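Local coordinates for protein agrin (Gallus gallus, PDB 1PZ7) that belongs to the basal lamina and carries a calcium-binding laminin G domain, its activity being modulated by alternative splicing and by calcium, at residues 70-73 / 74-77; 185-188 / 189-193. All blocks are in the same frame, centred on the assembly; numbering follows the deposited sequence.

Contact 1 (70-73 / 74-77); sequences KGLE and RSDY. With CA (calcium ion), chain C.
A type I beta turn from Leu72 to Ser75 forms the tip of the loop joining strands 63-68 and 77-83, two neighbours in the six-stranded sheet of the laminin G sandwich. Ser75 N closes the turn on Leu72 O at 2.9 Å. The serine answers with its side chain as well: OG accepts from Leu72 N at 3.1 Å, in a bent bond of 140°. That return bond depends on chi1 of -61°, which holds OG beside its own backbone N and facing the start of the turn. A short hydroxyl suits this place, since Leu72 CB lies only 3.2 Å from OG and Lys70 CB comes against it too.

Leu72 and Arg74 run side by side in the same direction. Leu72 CD1 meets the guanidinium obliquely, 3.4 Å from Arg74 NH1, while the Lys70 ammonium stands near the same group, a pairing of like charges that probably costs some energy at this surface. Gly71 has a positive phi of 83°, an angle at which a side chain would press on the preceding carbonyl.

The calcium site lies at the rim of the laminin G sandwich, and its aspartate follows directly after the turn. Asp76 OD1 binds calcium at 2.3 Å, with the backbone carbonyl oxygens of Leu93 and Gln143 and the carboxylate of Asp145 completing the protein ligands; OD2 accepts from a water that itself coordinates the ion. The carbonyl of Asp76 faces back into the loop and takes two water bridges, one from Lys70 N and one from Gly71 N. A further water donates to both Glu73 O and Ser75 O, at 2.8 Å from Glu73 O, bridging the two carbonyls.

Contact 2 (185-188 / 189-193); sequences ELHL and VEDAL
His187 and Asp191 hold each other through two bonds that run in opposite directions. Asp191 OD1 accepts from His187 N at 2.9 Å in a nearly straight bond of 165°, the donor approaching from above the carboxylate plane. In return Asp191 N donates to His187 O at a short 2.6 Å. Aspartate fits here because its short side chain, with chi1 of -74° setting CG beside the backbone N, reaches back across a single turn of chain.

The rest of the carboxylate lies against the histidine: OD2 is 3.3 Å from His187 CB, and the ring crosses it obliquely with the two planes 38° apart. A water bonded to His187 ND1 at 2.6 Å also donates to Asp191 OD2, a longer link of 3.3 Å, joining imidazole and carboxylate.

What brings the two residues together is the bend between them. The backbone winds helically through 189-191 for a single turn, too short to count as a regular helix, and the side-chain bond and the backbone bond join the same two residues, four apart, across it. The Leu188 side chain turns away from the bend into the protein, where a branched apolar residue suits a buried place; its carbonyl O has Ala192 CB 3.5 Å away and accepts from the hydroxyl of Tyr25.

Beyond the turn, Leu186 and Leu188 bring apolar branches against Val179 of strand 175-181, and also reach Leu150 and Leu152, respectively, of strand 149-152. Asp191 and Ala192 rest on strand 23-26, so that the segment packs against strands of both sheets as it leaves strand 184-185.

Both contacts are surface turns, each centred about 14 Å from the centre of the chain, yet they lie apart, with centres about 22 Å from one another and nearest atoms about 12 Å. Contact 1 joins two adjacent strands of one sheet, whereas contact 2 follows strand 184-185 of the other sheet and also touches strands 23-26 and 149-152 of the first. Their chemistry differs accordingly: in 70-77 a serine hydroxyl and bridging waters tie the turn together and the carboxylate goes to the metal, while in 185-193 the carboxylate binds backbone and the buried residue is a leucine. In 70-77 the buried position among the touching residues belongs instead to a glycine.

Contact 1 (70-73 / 74-77)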
loop_
_atom_site.group_PDB
_atom_site.type_symbol
_atom_site.label_atom_id
_atom_site.label_comp_id
_atom_site.label_asym_id
_atom_site.label_seq_id
_atom_site.Cartn_x
_atom_site.Cartn_y
_atom_site.Cartn_z
ATOM N N LYS A 70 5.323 -4.066 -10.123
ATOM C CA LYS A 70 4.843 -4.509 -11.433
ATOM C C LYS A 70 3.789 -5.617 -11.355
ATOM O O LYS A 70 2.978 -5.766 -12.262
ATOM C CB LYS A 70 6.021 -4.959 -12.301
ATOM C CG LYS A 70 5.666 -5.219 -13.751
ATOM C CD LYS A 70 6.904 -5.160 -14.628
ATOM C CE LYS A 70 6.583 -5.404 -16.088
ATOM N NZ LYS A 70 7.790 -5.252 -16.949
ATOM N N GLY A 71 3.803 -6.402 -10.281
ATOM C CA GLY A 71 2.790 -7.429 -10.094
ATOM C C GLY A 71 3.038 -8.744 -10.812
ATOM O O GLY A 71 2.122 -9.550 -10.976
ATOM N N LEU A 72 4.267 -8.970 -11.254
ATOM C CA LEU A 72 4.612 -10.248 -11.856
ATOM C C LEU A 72 5.237 -11.126 -10.779
ATOM O O LEU A 72 5.691 -10.624 -9.759
ATOM C CB LEU A 72 5.563 -10.055 -13.033
ATOM C CG LEU A 72 4.980 -9.223 -14.177
ATOM C CD1 LEU A 72 6.038 -8.962 -15.231
ATOM C CD2 LEU A 72 3.777 -9.930 -14.786
ATOM N N GLU A 73 5.254 -12.435 -11.000
ATOM C CA GLU A 73 5.805 -13.353 -9.999
ATOM C C GLU A 73 7.241 -13.018 -9.599
ATOM O O GLU A 73 7.612 -13.147 -8.432
ATOM C CB GLU A 73 5.719 -14.798 -10.483
ATOM C CG GLU A 73 4.319 -15.372 -10.359
ATOM C CD GLU A 73 4.229 -16.821 -10.784
ATOM O OE1 GLU A 73 5.208 -17.578 -10.586
ATOM O OE2 GLU A 73 3.170 -17.208 -11.312
ATOM N N ARG A 74 8.039 -12.554 -10.553
ATOM C CA ARG A 74 9.433 -12.227 -10.274
ATOM C C ARG A 74 9.628 -10.835 -9.696
ATOM O O ARG A 74 10.713 -10.503 -9.233
ATOM C CB ARG A 74 10.250 -12.302 -11.558
ATOM C CG ARG A 74 9.943 -11.182 -12.547
ATOM C CD ARG A 74 10.803 -11.214 -13.797
ATOM N NE ARG A 74 10.486 -10.124 -14.718
ATOM C CZ ARG A 74 9.459 -10.119 -15.557
ATOM N NH1 ARG A 74 8.628 -11.149 -15.610
ATOM N NH2 ARG A 74 9.267 -9.077 -16.357
ATOM N N SER A 75 8.572 -10.031 -9.704
ATOM C CA SER A 75 8.695 -8.613 -9.385
ATOM C C SER A 75 8.973 -8.232 -7.942
ATOM O O SER A 75 8.514 -8.885 -7.005
ATOM C CB SER A 75 7.418 -7.889 -9.815
ATOM O OG SER A 75 7.204 -8.010 -11.206
ATOM N N ASP A 76 9.730 -7.150 -7.788
ATOM C CA ASP A 76 9.921 -6.512 -6.500
ATOM C C ASP A 76 8.570 -5.961 -6.092
ATOM O O ASP A 76 7.696 -5.754 -6.932
ATOM C CB ASP A 76 10.875 -5.324 -6.604
ATOM C CG ASP A 76 12.304 -5.726 -6.851
ATOM O OD1 ASP A 76 13.133 -4.806 -7.031
ATOM O OD2 ASP A 76 12.699 -6.910 -6.871
ATOM N N TYR A 77 8.402 -5.682 -4.811
ATOM C CA TYR A 77 7.163 -5.090 -4.343
ATOM C C TYR A 77 7.343 -4.475 -2.978
ATOM O O TYR A 77 8.264 -4.819 -2.251
ATOM C CB TYR A 77 6.056 -6.149 -4.256
ATOM C CG TYR A 77 6.410 -7.294 -3.339
ATOM C CD1 TYR A 77 6.074 -7.256 -1.988
ATOM C CD2 TYR A 77 7.103 -8.392 -3.810
ATOM C CE1 TYR A 77 6.415 -8.292 -1.141
ATOM C CE2 TYR A 77 7.445 -9.430 -2.976
ATOM C CZ TYR A 77 7.101 -9.373 -1.644
ATOM O OH TYR A 77 7.456 -10.420 -0.821
HETATM CA CA CA C . 15.426 -4.480 -6.804
HETATM O O HOH W 1 7.991 -4.309 -9.264
HETATM O O HOH W 2 5.069 -6.548 -7.621
HETATM O O HOH W 3 7.003 -11.130 -6.535
HETATM O O HOH W 4 15.180 -6.976 -8.034
HETATM O O HOH W 5 17.789 -4.274 -7.143
#

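Contact 2 (185-188 / 189-193)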
loop_
_atom_site.group_PDB
_atom_site.type_symbol
_atom_site.label_atom_id
_atom_site.label_comp_id
_atom_site.label_asym_id
_atom_site.label_seq_id
_atom_site.Cartn_x
_atom_site.Cartn_y
_atom_site.Cartn_z
ATOM N N GLU A 185 -0.325 13.917 -3.256
ATOM C CA GLU A 185 -1.657 13.522 -2.856
ATOM C C GLU A 185 -2.346 12.867 -4.042
ATOM O O GLU A 185 -2.383 13.419 -5.143
ATOM C CB GLU A 185 -2.438 14.744 -2.396
ATOM C CG GLU A 185 -3.838 14.451 -1.891
ATOM C CD GLU A 185 -4.549 15.712 -1.451
ATOM O OE1 GLU A 185 -3.865 16.739 -1.273
ATOM O OE2 GLU A 185 -5.789 15.689 -1.300
ATOM N N LEU A 186 -2.887 11.681 -3.810
ATOM C CA LEU A 186 -3.568 10.943 -4.855
ATOM C C LEU A 186 -4.986 11.466 -5.014
ATOM O O LEU A 186 -5.643 11.818 -4.035
ATOM C CB LEU A 186 -3.619 9.464 -4.484
ATOM C CG LEU A 186 -2.987 8.473 -5.456
ATOM C CD1 LEU A 186 -1.537 8.841 -5.741
ATOM C CD2 LEU A 186 -3.083 7.079 -4.876
ATOM N N HIS A 187 -5.446 11.531 -6.253
ATOM C CA HIS A 187 -6.827 11.880 -6.536
ATOM C C HIS A 187 -7.489 10.518 -6.749
ATOM O O HIS A 187 -7.546 10.014 -7.862
ATOM C CB HIS A 187 -6.929 12.773 -7.776
ATOM C CG HIS A 187 -6.173 14.065 -7.659
ATOM N ND1 HIS A 187 -5.759 14.788 -8.757
ATOM C CD2 HIS A 187 -5.763 14.763 -6.573
ATOM C CE1 HIS A 187 -5.122 15.875 -8.352
ATOM N NE2 HIS A 187 -5.108 15.880 -7.031
ATOM N N LEU A 188 -7.970 9.925 -5.662
ATOM C CA LEU A 188 -8.480 8.554 -5.684
ATOM C C LEU A 188 -9.470 8.270 -6.803
ATOM O O LEU A 188 -9.368 7.250 -7.482
ATOM C CB LEU A 188 -9.090 8.191 -4.331
ATOM C CG LEU A 188 -8.108 8.200 -3.157
ATOM C CD1 LEU A 188 -8.844 7.863 -1.874
ATOM C CD2 LEU A 188 -6.932 7.246 -3.376
ATOM N N VAL A 189 -10.423 9.170 -6.994
ATOM C CA VAL A 189 -11.437 8.995 -8.022
ATOM C C VAL A 189 -10.899 9.341 -9.411
ATOM O O VAL A 189 -10.959 8.523 -10.328
ATOM C CB VAL A 189 -12.689 9.846 -7.708
ATOM C CG1 VAL A 189 -13.666 9.842 -8.874
ATOM C CG2 VAL A 189 -13.370 9.335 -6.445
ATOM N N GLU A 190 -10.351 10.544 -9.555
ATOM C CA GLU A 190 -9.911 11.033 -10.862
ATOM C C GLU A 190 -8.612 10.401 -11.391
ATOM O O GLU A 190 -8.433 10.310 -12.614
ATOM C CB GLU A 190 -9.788 12.562 -10.830
ATOM C CG GLU A 190 -11.078 13.283 -10.452
ATOM C CD GLU A 190 -12.172 13.143 -11.495
ATOM O OE1 GLU A 190 -13.364 13.216 -11.123
ATOM O OE2 GLU A 190 -11.846 12.964 -12.689
ATOM N N ASP A 191 -7.716 9.993 -10.491
ATOM C CA ASP A 191 -6.434 9.382 -10.873
ATOM C C ASP A 191 -6.547 7.886 -11.224
ATOM O O ASP A 191 -5.644 7.329 -11.847
ATOM C CB ASP A 191 -5.384 9.544 -9.755
ATOM C CG ASP A 191 -4.830 10.964 -9.642
ATOM O OD1 ASP A 191 -4.022 11.195 -8.705
ATOM O OD2 ASP A 191 -5.124 11.900 -10.423
ATOM N N ALA A 192 -7.632 7.232 -10.807
ATOM C CA ALA A 192 -7.815 5.795 -11.052
ATOM C C ALA A 192 -7.825 5.462 -12.549
ATOM O O ALA A 192 -8.458 6.155 -13.343
ATOM C CB ALA A 192 -9.096 5.311 -10.392
ATOM N N LEU A 193 -7.146 4.378 -12.918
ATOM C CA LEU A 193 -6.977 4.006 -14.322
ATOM C C LEU A 193 -7.785 2.791 -14.784
ATOM O O LEU A 193 -7.889 2.545 -15.990
ATOM C CB LEU A 193 -5.497 3.726 -14.592
ATOM C CG LEU A 193 -4.514 4.847 -14.240
ATOM C CD1 LEU A 193 -3.086 4.327 -14.329
ATOM C CD2 LEU A 193 -4.711 6.060 -15.140
HETATM O O HOH W 6 -6.863 14.571 -11.117
#